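Local coordinates for protein CTD kinase subunit gamma (PDB 5CE7) that probably helps activate the CTD kinase complex that hyperphosphorylates the C-terminal repeats of RNA polymerase II during transcription elongation, and carries a noncanonical CTD-interacting domain, at residues 28-32 and 67-71; 31-35 and 74-80; 57-61 and 91-95; 106-110 and 134-138. All blocks are in the same frame, centred on the assembly; numbering follows the deposited sequence.

Interaction 1: residues 28-32 and 67-71; sequences AQFAI and LCEMC
M70, present as selenomethionine, carries much of this contact and brings its end across A28 and Q29. Its SE sits 3.5 Å from A28 CB, and the bend at chi3 (33°) swings the terminal CE onto Q29, 3.2 Å from Q29 CG, a tight approach for two carbons. Q29 thus touches with the root of its side chain. One turn further on, I32 comes in from its own helix with CD1 against the stem of M70, 3.8 Å from M70 CB, and equally close to C71 N. Its CG1 meets C71 SG at 4.1 Å. Here helices 25-33 and 54-73 of the all-helical, right-handed superhelix pack at 54° between their short segments, with the small A28 letting the backbones close to 5.0 Å between A28 CA and L67 CA. Beside it, L67 fills in: its CD1 methyl lies 4.0 Å from A31 CB and also touches A28 O. Behind it, L67 leans on Y80 while C68 and C71 both rest on L81, so helix 80-86 backs this side of helix 54-73. On the far side F30 packs on T9, F10 and L13 of helix 3-14, and A31 also touches F10.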
loop_
_atom_site.group_PDB
_atom_site.type_symbol
_atom_site.label_atom_id
_atom_site.label_comp_id
_atom_site.label_asym_id
_atom_site.label_seq_id
_atom_site.Cartn_x
_atom_site.Cartn_y
_atom_site.Cartn_z
ATOM N N ALA A 28 4.732 1.100 9.871
ATOM C CA ALA A 28 4.132 -0.231 9.862
ATOM C C ALA A 28 3.964 -0.794 11.269
ATOM O O ALA A 28 2.935 -1.403 11.580
ATOM C CB ALA A 28 4.960 -1.190 8.998
ATOM N N GLN A 29 4.973 -0.603 12.115
ATOM C CA GLN A 29 4.902 -1.053 13.510
ATOM C C GLN A 29 3.799 -0.332 14.289
ATOM O O GLN A 29 3.086 -0.948 15.096
ATOM C CB GLN A 29 6.250 -0.879 14.224
ATOM C CG GLN A 29 7.312 -1.878 13.770
ATOM C CD GLN A 29 8.694 -1.577 14.321
ATOM O OE1 GLN A 29 9.049 -0.419 14.547
ATOM N NE2 GLN A 29 9.486 -2.624 14.534
ATOM N N PHE A 30 3.676 0.972 14.055
ATOM C CA PHE A 30 2.607 1.771 14.660
ATOM C C PHE A 30 1.224 1.271 14.246
ATOM O O PHE A 30 0.343 1.103 15.086
ATOM C CB PHE A 30 2.742 3.248 14.271
ATOM C CG PHE A 30 1.743 4.149 14.949
ATOM C CD1 PHE A 30 2.029 4.722 16.180
ATOM C CD2 PHE A 30 0.519 4.425 14.353
ATOM C CE1 PHE A 30 1.105 5.557 16.810
ATOM C CE2 PHE A 30 -0.409 5.249 14.976
ATOM C CZ PHE A 30 -0.111 5.816 16.203
ATOM N N ALA A 31 1.029 1.062 12.947
ATOM C CA ALA A 31 -0.253 0.607 12.427
ATOM C C ALA A 31 -0.672 -0.706 13.065
ATOM O O ALA A 31 -1.863 -0.935 13.307
ATOM C CB ALA A 31 -0.202 0.461 10.897
ATOM N N ILE A 32 0.314 -1.559 13.337
ATOM C CA ILE A 32 0.070 -2.895 13.882
ATOM C C ILE A 32 -0.146 -2.827 15.383
ATOM O O ILE A 32 -1.020 -3.503 15.930
ATOM C CB ILE A 32 1.239 -3.864 13.550
ATOM C CG1 ILE A 32 1.203 -4.229 12.061
ATOM C CG2 ILE A 32 1.166 -5.115 14.417
ATOM C CD1 ILE A 32 2.493 -4.787 11.521
ATOM N N LEU A 67 4.019 -3.147 5.172
ATOM C CA LEU A 67 2.948 -3.366 6.136
ATOM C C LEU A 67 2.423 -4.803 6.070
ATOM O O LEU A 67 2.283 -5.477 7.100
ATOM C CB LEU A 67 1.797 -2.383 5.891
ATOM C CG LEU A 67 0.574 -2.497 6.802
ATOM C CD1 LEU A 67 0.981 -2.315 8.271
ATOM C CD2 LEU A 67 -0.439 -1.439 6.437
ATOM N N CYS A 68 2.110 -5.271 4.867
ATOM C CA CYS A 68 1.673 -6.655 4.710
ATOM C C CYS A 68 2.722 -7.661 5.221
ATOM O O CYS A 68 2.383 -8.593 5.940
ATOM C CB CYS A 68 1.282 -6.955 3.249
ATOM S SG CYS A 68 -0.227 -6.107 2.695
ATOM N N GLU A 69 3.984 -7.481 4.846
ATOM C CA GLU A 69 5.046 -8.382 5.310
ATOM C C GLU A 69 5.107 -8.417 6.830
ATOM O O GLU A 69 5.195 -9.475 7.440
ATOM C CB GLU A 69 6.408 -7.965 4.752
ATOM C CG GLU A 69 6.504 -8.085 3.240
ATOM C CD GLU A 69 7.832 -7.590 2.677
ATOM O OE1 GLU A 69 8.486 -6.745 3.320
ATOM O OE2 GLU A 69 8.225 -8.057 1.586
HETATM N N MSE A 70 5.042 -7.248 7.446
HETATM C CA MSE A 70 5.106 -7.184 8.893
HETATM C C MSE A 70 3.855 -7.742 9.551
HETATM O O MSE A 70 3.939 -8.371 10.596
HETATM C CB MSE A 70 5.423 -5.766 9.343
HETATM C CG MSE A 70 6.847 -5.366 8.951
HETATM SE SE MSE A 70 7.338 -3.656 9.706
HETATM C CE MSE A 70 6.297 -3.820 11.397
ATOM N N CYS A 71 2.696 -7.536 8.932
ATOM C CA CYS A 71 1.476 -8.178 9.421
ATOM C C CYS A 71 1.661 -9.698 9.462
ATOM O O CYS A 71 1.330 -10.345 10.454
ATOM C CB CYS A 71 0.263 -7.807 8.556
ATOM S SG CYS A 71 -0.385 -6.147 8.851
#

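Interaction 2: residues 31-35 and 74-80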
loop_
_atom_site.group_PDB
_atom_site.type_symbol
_atom_site.label_atom_id
_atom_site.label_comp_id
_atom_site.label_asym_id
_atom_site.label_seq_id
_atom_site.Cartn_x
_atom_site.Cartn_y
_atom_site.Cartn_z
ATOM N N ALA A 31 1.029 1.062 12.947
ATOM C CA ALA A 31 -0.253 0.607 12.427
ATOM C C ALA A 31 -0.672 -0.706 13.065
ATOM O O ALA A 31 -1.863 -0.935 13.307
ATOM C CB ALA A 31 -0.202 0.461 10.897
ATOM N N ILE A 32 0.314 -1.559 13.337
ATOM C CA ILE A 32 0.070 -2.895 13.882
ATOM C C ILE A 32 -0.146 -2.827 15.383
ATOM O O ILE A 32 -1.020 -3.503 15.930
ATOM C CB ILE A 32 1.239 -3.864 13.550
ATOM C CG1 ILE A 32 1.203 -4.229 12.061
ATOM C CG2 ILE A 32 1.166 -5.115 14.417
ATOM C CD1 ILE A 32 2.493 -4.787 11.521
ATOM N N LYS A 33 0.643 -1.994 16.045
ATOM C CA LYS A 33 0.489 -1.775 17.483
ATOM C C LYS A 33 -0.911 -1.263 17.805
ATOM O O LYS A 33 -1.451 -1.525 18.882
ATOM C CB LYS A 33 1.543 -0.788 17.965
ATOM C CG LYS A 33 1.365 -0.279 19.394
ATOM C CD LYS A 33 1.607 -1.365 20.437
ATOM C CE LYS A 33 1.422 -0.808 21.854
ATOM N NZ LYS A 33 1.475 -1.857 22.917
ATOM N N HIS A 34 -1.501 -0.541 16.857
ATOM C CA HIS A 34 -2.821 0.049 17.044
ATOM C C HIS A 34 -3.822 -0.516 16.064
ATOM O O HIS A 34 -4.579 0.220 15.431
ATOM C CB HIS A 34 -2.719 1.564 16.909
ATOM C CG HIS A 34 -1.864 2.180 17.965
ATOM N ND1 HIS A 34 -0.559 2.573 17.737
ATOM C CD2 HIS A 34 -2.103 2.414 19.276
ATOM C CE1 HIS A 34 -0.045 3.045 18.857
ATOM N NE2 HIS A 34 -0.959 2.959 19.807
ATOM N N LEU A 35 -3.814 -1.835 15.945
ATOM C CA LEU A 35 -4.716 -2.558 15.060
ATOM C C LEU A 35 -6.169 -2.188 15.321
ATOM O O LEU A 35 -7.012 -2.285 14.422
ATOM C CB LEU A 35 -4.550 -4.062 15.270
ATOM C CG LEU A 35 -4.007 -4.942 14.159
ATOM C CD1 LEU A 35 -4.208 -6.406 14.562
ATOM C CD2 LEU A 35 -4.676 -4.652 12.822
ATOM N N ASN A 74 3.781 -10.926 12.153
ATOM C CA ASN A 74 3.074 -10.802 13.427
ATOM C C ASN A 74 1.991 -11.865 13.590
ATOM O O ASN A 74 1.330 -11.920 14.616
ATOM C CB ASN A 74 2.472 -9.403 13.596
ATOM C CG ASN A 74 3.433 -8.428 14.285
ATOM O OD1 ASN A 74 3.486 -8.362 15.509
ATOM N ND2 ASN A 74 4.205 -7.687 13.496
ATOM N N GLY A 75 1.828 -12.719 12.582
ATOM C CA GLY A 75 0.847 -13.795 12.646
ATOM C C GLY A 75 -0.588 -13.359 12.359
ATOM O O GLY A 75 -1.526 -14.099 12.629
ATOM N N LEU A 76 -0.767 -12.155 11.824
ATOM C CA LEU A 76 -2.107 -11.656 11.485
ATOM C C LEU A 76 -2.615 -12.259 10.177
ATOM O O LEU A 76 -1.832 -12.560 9.277
ATOM C CB LEU A 76 -2.082 -10.130 11.340
ATOM C CG LEU A 76 -1.531 -9.338 12.524
ATOM C CD1 LEU A 76 -1.557 -7.865 12.183
ATOM C CD2 LEU A 76 -2.358 -9.612 13.773
ATOM N N THR A 77 -3.926 -12.411 10.050
ATOM C CA THR A 77 -4.478 -12.931 8.794
ATOM C C THR A 77 -5.512 -12.010 8.152
ATOM O O THR A 77 -5.722 -12.061 6.944
ATOM C CB THR A 77 -5.060 -14.371 8.938
ATOM O OG1 THR A 77 -6.127 -14.381 9.895
ATOM C CG2 THR A 77 -3.981 -15.343 9.370
ATOM N N GLY A 78 -6.160 -11.167 8.950
ATOM C CA GLY A 78 -7.172 -10.277 8.408
ATOM C C GLY A 78 -6.724 -8.833 8.511
ATOM O O GLY A 78 -5.550 -8.527 8.280
ATOM N N GLY A 79 -7.648 -7.951 8.874
ATOM C CA GLY A 79 -7.306 -6.561 9.099
ATOM C C GLY A 79 -6.748 -5.891 7.856
ATOM O O GLY A 79 -7.372 -5.940 6.787
ATOM N N TYR A 80 -5.576 -5.273 7.987
ATOM C CA TYR A 80 -4.947 -4.580 6.859
ATOM C C TYR A 80 -4.806 -5.496 5.636
ATOM O O TYR A 80 -5.012 -5.064 4.500
ATOM C CB TYR A 80 -3.580 -3.997 7.249
ATOM C CG TYR A 80 -3.623 -2.994 8.390
ATOM C CD1 TYR A 80 -4.258 -1.769 8.243
ATOM C CD2 TYR A 80 -3.013 -3.275 9.605
ATOM C CE1 TYR A 80 -4.300 -0.849 9.288
ATOM C CE2 TYR A 80 -3.032 -2.366 10.648
ATOM C CZ TYR A 80 -3.683 -1.160 10.488
ATOM O OH TYR A 80 -3.707 -0.265 11.536
#
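N74 and L76, in the loop that leaves helix 54-73 through a Schellman motif at G75, and Y80, at the start of helix 80-86, meet A31, I32 and L35 at the C-terminal end of helix 25-33. Y80 supplies the polar link: its CG stays beside the backbone N (chi1 -60°), which sends the ring toward that helix end, and its OH donates to A31 O over 2.6 Å, arriving 35° above the carbonyl plane, while that oxygen lies at the edge of the ring. L35 N, beyond the helix end, makes a weak bond to I32 O. The two methyls of L35 divide their work. CD2 slides past the Y80 ring, 3.6 Å from Y80 CE2, and CD1 meets L76 tip to tip, 3.8 Å from L76 CD2. Nearby, I32 CG2 lies 4.0 Å from N74 CG of an amide whose ND2 is held by M70 O. G79, at the N-cap of the next helix, has no side chain to press on L35 CD2. A phenylalanine in place of Y80 would probably keep much of the L35 packing but leave A31 O without its hydroxyl donor. The ring also touches L67 of helix 54-73 and E38 and L41 of helix 38-51, and L76 rests on C71.

Interaction 3: residues 57-61 and 91-95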
loop_
_atom_site.group_PDB
_atom_site.type_symbol
_atom_site.label_atom_id
_atom_site.label_comp_id
_atom_site.label_asym_id
_atom_site.label_seq_id
_atom_site.Cartn_x
_atom_site.Cartn_y
_atom_site.Cartn_z
ATOM N N ARG A 57 2.846 8.487 -3.943
ATOM C CA ARG A 57 1.980 7.345 -4.160
ATOM C C ARG A 57 2.756 6.036 -4.279
ATOM O O ARG A 57 2.343 5.015 -3.744
ATOM C CB ARG A 57 1.056 7.611 -5.349
ATOM C CG ARG A 57 -0.100 8.533 -4.927
ATOM C CD ARG A 57 -0.376 9.653 -5.903
ATOM N NE ARG A 57 -1.231 9.189 -6.969
ATOM C CZ ARG A 57 -2.397 9.726 -7.314
ATOM N NH1 ARG A 57 -2.876 10.788 -6.686
ATOM N NH2 ARG A 57 -3.087 9.184 -8.314
ATOM N N VAL A 58 3.884 6.089 -4.973
ATOM C CA VAL A 58 4.755 4.937 -5.138
ATOM C C VAL A 58 5.338 4.524 -3.785
ATOM O O VAL A 58 5.396 3.345 -3.459
ATOM C CB VAL A 58 5.905 5.237 -6.143
ATOM C CG1 VAL A 58 6.986 4.181 -6.048
ATOM C CG2 VAL A 58 5.362 5.296 -7.554
ATOM N N ASN A 59 5.764 5.496 -2.990
ATOM C CA ASN A 59 6.315 5.170 -1.675
ATOM C C ASN A 59 5.271 4.577 -0.740
ATOM O O ASN A 59 5.578 3.713 0.072
ATOM C CB ASN A 59 7.037 6.378 -1.060
ATOM C CG ASN A 59 8.357 6.673 -1.759
ATOM O OD1 ASN A 59 8.969 5.779 -2.336
ATOM N ND2 ASN A 59 8.790 7.929 -1.723
ATOM N N ILE A 60 4.022 5.014 -0.882
ATOM C CA ILE A 60 2.928 4.408 -0.127
ATOM C C ILE A 60 2.651 2.971 -0.571
ATOM O O ILE A 60 2.338 2.117 0.246
ATOM C CB ILE A 60 1.640 5.259 -0.192
ATOM C CG1 ILE A 60 1.840 6.552 0.611
ATOM C CG2 ILE A 60 0.462 4.458 0.364
ATOM C CD1 ILE A 60 0.797 7.628 0.351
HETATM N N MSE A 61 2.776 2.706 -1.867
HETATM C CA MSE A 61 2.704 1.335 -2.387
HETATM C C MSE A 61 3.795 0.444 -1.767
HETATM O O MSE A 61 3.536 -0.694 -1.377
HETATM C CB MSE A 61 2.839 1.361 -3.911
HETATM C CG MSE A 61 2.546 0.032 -4.664
HETATM SE SE MSE A 61 0.675 -0.566 -4.414
HETATM C CE MSE A 61 0.183 -0.775 -6.288
ATOM N N LEU A 91 -5.707 0.327 -5.735
ATOM C CA LEU A 91 -4.372 0.789 -5.412
ATOM C C LEU A 91 -3.568 0.956 -6.696
ATOM O O LEU A 91 -2.902 1.970 -6.884
ATOM C CB LEU A 91 -3.680 -0.177 -4.451
ATOM C CG LEU A 91 -4.337 -0.173 -3.058
ATOM C CD1 LEU A 91 -3.923 -1.368 -2.188
ATOM C CD2 LEU A 91 -4.024 1.143 -2.349
ATOM N N VAL A 92 -3.631 -0.039 -7.578
ATOM C CA VAL A 92 -2.921 0.044 -8.852
ATOM C C VAL A 92 -3.393 1.233 -9.693
ATOM O O VAL A 92 -2.591 1.934 -10.316
ATOM C CB VAL A 92 -3.047 -1.278 -9.668
ATOM C CG1 VAL A 92 -2.535 -1.073 -11.083
ATOM C CG2 VAL A 92 -2.298 -2.413 -8.976
ATOM N N GLN A 93 -4.702 1.446 -9.727
ATOM C CA GLN A 93 -5.281 2.536 -10.514
ATOM C C GLN A 93 -4.776 3.899 -10.037
ATOM O O GLN A 93 -4.575 4.818 -10.827
ATOM C CB GLN A 93 -6.810 2.490 -10.422
ATOM C CG GLN A 93 -7.498 3.748 -10.931
ATOM C CD GLN A 93 -8.788 4.058 -10.187
ATOM O OE1 GLN A 93 -9.488 3.152 -9.721
ATOM N NE2 GLN A 93 -9.104 5.345 -10.062
ATOM N N ASN A 94 -4.588 4.023 -8.730
ATOM C CA ASN A 94 -4.097 5.260 -8.132
ATOM C C ASN A 94 -2.603 5.478 -8.408
ATOM O O ASN A 94 -2.188 6.569 -8.790
ATOM C CB ASN A 94 -4.364 5.256 -6.623
ATOM C CG ASN A 94 -3.757 6.459 -5.925
ATOM O OD1 ASN A 94 -2.591 6.447 -5.549
ATOM N ND2 ASN A 94 -4.545 7.513 -5.777
ATOM N N VAL A 95 -1.799 4.433 -8.232
ATOM C CA VAL A 95 -0.345 4.565 -8.364
ATOM C C VAL A 95 0.130 4.567 -9.831
ATOM O O VAL A 95 1.037 5.324 -10.205
ATOM C CB VAL A 95 0.382 3.472 -7.549
ATOM C CG1 VAL A 95 1.915 3.631 -7.636
ATOM C CG2 VAL A 95 -0.086 3.515 -6.100
#
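R57 and N94 make the tight, polar end of this contact, where the two side chains cross at about a right angle. The R57 NH2 donates to the backbone oxygen N94 O over 2.8 Å with an N-H...O angle of 150°, and NE adds a weak bond of 3.3 Å from R57 NE to the same N94 O. The N94 side chain uses the guanidinium differently: with CG anti to its backbone N (chi1 175°), the amide folds over the flat group, ND2 above its centre and the two planes 22° apart. The amide oxygen lies alongside the aliphatic stem, 3.3 Å between N94 OD1 and R57 CG. Because N94 O belongs to the last turn of helix 88-95, the positive group probably also gains from the negative end of that helix. Helices 54-73 and 88-95 run roughly antiparallel here, joining non-consecutive helices of the right-handed superhelix through the interior of the domain. Next to the arginine, V95 packs against the other helix with both methyls: CG2 touches R57 O, and CG1 meets V58 CG2 at 3.8 Å. R57 and V58 are both partly open to solvent, and R57 NH1 has a further, weak bond to G52 O. Further along, the M61 end (selenomethionine) is apolar and buried, but its approaches are wider. The bent M61 chain brings M61 CE to 4.0 Å from V92 CG2 and 4.3 Å from L91 CB, while M61 CB stands 4.2 Å from V95 CG2. V109 and V112 of helix 100-118 close over M61, and A130 and T133 of helix 124-139 pack on V92.

Interaction 4: residues 106-110 and 134-138; sequences APEVR and VEAHE
The helix segments 106-110 and 134-138 run almost exactly antiparallel, at 174°, their axes 10.4 Å apart, with 6.0 Å between A106 CA and V134 CA. V134 fills the space between them with its two methyls: CG1 meets A106 CB at 3.6 Å, and CG2 slides past V109 CG1 at the same 3.6 Å. Above this apolar floor lies R110, its chain extended from CG to NE so that the guanidinium spans the gap, with V134 CG1 under one face, toward the rim. The pairing joins the last two helices of the domain, 100-118 and 124-139, as a helical hairpin, the first of them kinked at P107, which has no N-H, with E108 N also unbonded to the turn before. E138, stretched out along its whole side chain (chi1 171°, chi2 -179°), forms a salt bridge in which two hydrogen bonds grip one oxygen: R110 NH1 reaches E138 OE1 at 2.9 Å and R110 NH2 at 2.8 Å, both near the guanidinium plane. A second salt bridge, 2.9 Å from R110 NH2 to E135 OE1, completes the network of three. A leucine in place of R110 would probably leave E135 and E138 facing one another without the positive charge between them. E135 is steadied from its other oxygen, which accepts from Q139, and V92 of helix 88-95 packs beneath both V109 and V134.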
loop_
_atom_site.group_PDB
_atom_site.type_symbol
_atom_site.label_atom_id
_atom_site.label_comp_id
_atom_site.label_asym_id
_atom_site.label_seq_id
_atom_site.Cartn_x
_atom_site.Cartn_y
_atom_site.Cartn_z
ATOM N N ALA A 106 5.316 1.517 -13.759
ATOM C CA ALA A 106 4.953 0.115 -13.992
ATOM C C ALA A 106 5.896 -0.929 -13.342
ATOM O O ALA A 106 5.434 -1.888 -12.727
ATOM C CB ALA A 106 4.778 -0.159 -15.487
ATOM N N PRO A 107 7.219 -0.762 -13.487
ATOM C CA PRO A 107 8.095 -1.782 -12.887
ATOM C C PRO A 107 8.013 -1.804 -11.358
ATOM O O PRO A 107 8.177 -2.854 -10.739
ATOM C CB PRO A 107 9.499 -1.347 -13.335
ATOM C CG PRO A 107 9.248 -0.510 -14.585
ATOM C CD PRO A 107 7.972 0.220 -14.287
ATOM N N GLU A 108 7.773 -0.644 -10.752
ATOM C CA GLU A 108 7.757 -0.549 -9.309
ATOM C C GLU A 108 6.469 -1.142 -8.758
ATOM O O GLU A 108 6.476 -1.743 -7.692
ATOM C CB GLU A 108 7.959 0.907 -8.850
ATOM C CG GLU A 108 9.377 1.489 -9.116
ATOM C CD GLU A 108 9.723 1.675 -10.609
ATOM O OE1 GLU A 108 10.916 1.521 -10.954
ATOM O OE2 GLU A 108 8.822 2.001 -11.430
ATOM N N VAL A 109 5.368 -0.998 -9.497
ATOM C CA VAL A 109 4.107 -1.580 -9.067
ATOM C C VAL A 109 4.153 -3.089 -9.325
ATOM O O VAL A 109 3.640 -3.883 -8.536
ATOM C CB VAL A 109 2.886 -0.916 -9.762
ATOM C CG1 VAL A 109 1.619 -1.728 -9.527
ATOM C CG2 VAL A 109 2.704 0.528 -9.259
ATOM N N ARG A 110 4.794 -3.487 -10.421
ATOM C CA ARG A 110 4.989 -4.909 -10.680
ATOM C C ARG A 110 5.774 -5.592 -9.567
ATOM O O ARG A 110 5.481 -6.735 -9.209
ATOM C CB ARG A 110 5.661 -5.152 -12.042
ATOM C CG ARG A 110 4.767 -4.789 -13.220
ATOM C CD ARG A 110 5.304 -5.339 -14.537
ATOM N NE ARG A 110 4.391 -5.049 -15.642
ATOM C CZ ARG A 110 4.646 -4.221 -16.648
ATOM N NH1 ARG A 110 5.816 -3.586 -16.722
ATOM N NH2 ARG A 110 3.726 -4.039 -17.591
ATOM N N VAL A 134 -1.768 -2.768 -14.942
ATOM C CA VAL A 134 -0.464 -2.160 -15.137
ATOM C C VAL A 134 -0.055 -2.166 -16.615
ATOM O O VAL A 134 0.455 -1.175 -17.129
ATOM C CB VAL A 134 0.628 -2.861 -14.294
ATOM C CG1 VAL A 134 1.999 -2.304 -14.632
ATOM C CG2 VAL A 134 0.338 -2.697 -12.793
ATOM N N GLU A 135 -0.268 -3.282 -17.298
ATOM C CA GLU A 135 0.107 -3.358 -18.700
ATOM C C GLU A 135 -0.714 -2.377 -19.539
ATOM O O GLU A 135 -0.163 -1.633 -20.347
ATOM C CB GLU A 135 -0.023 -4.792 -19.230
ATOM C CG GLU A 135 0.257 -4.921 -20.715
ATOM C CD GLU A 135 1.687 -4.541 -21.085
ATOM O OE1 GLU A 135 2.553 -4.492 -20.186
ATOM O OE2 GLU A 135 1.942 -4.286 -22.285
ATOM N N ALA A 136 -2.029 -2.365 -19.334
ATOM C CA ALA A 136 -2.895 -1.410 -20.032
ATOM C C ALA A 136 -2.443 0.042 -19.809
ATOM O O ALA A 136 -2.408 0.843 -20.740
ATOM C CB ALA A 136 -4.355 -1.584 -19.593
ATOM N N HIS A 137 -2.082 0.366 -18.574
ATOM C CA HIS A 137 -1.667 1.730 -18.237
ATOM C C HIS A 137 -0.219 2.061 -18.626
ATOM O O HIS A 137 0.155 3.236 -18.742
ATOM C CB HIS A 137 -1.932 2.012 -16.752
ATOM C CG HIS A 137 -3.396 2.044 -16.409
ATOM N ND1 HIS A 137 -3.854 2.226 -15.119
ATOM C CD2 HIS A 137 -4.492 1.927 -17.186
ATOM C CE1 HIS A 137 -5.178 2.227 -15.123
ATOM N NE2 HIS A 137 -5.593 2.044 -16.366
ATOM N N GLU A 138 0.602 1.038 -18.830
ATOM C CA GLU A 138 1.935 1.271 -19.377
ATOM C C GLU A 138 1.819 1.601 -20.870
ATOM O O GLU A 138 2.513 2.477 -21.388
ATOM C CB GLU A 138 2.861 0.061 -19.154
ATOM C CG GLU A 138 4.205 0.177 -19.896
ATOM C CD GLU A 138 5.131 -1.029 -19.710
ATOM O OE1 GLU A 138 4.890 -1.868 -18.830
ATOM O OE2 GLU A 138 6.109 -1.135 -20.462
#

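Overall arrangement
The four contacts run along the superhelix from near the N-terminus to the C-terminus. Interactions 1 and 2 share A31 and I32 on helix 25-33, their centres about 6 Å apart, and follow the end of helix 54-73 into the loop beyond it. The same long helix carries interaction 3 near its other end, centred about 17 Å from interaction 1, and the segments of the two alternate along the chain. Interaction 4 comes later in sequence and touches interaction 3 through V109 and V134, which pack on M61, V92 and V95. Interactions 2 and 4 lie on opposite sides of the chain's centre, about 28 Å between centres. Helix 54-73, present in interactions 1 and 3, thus links helix 25-33 to helix 88-95, which packs on the last two helices.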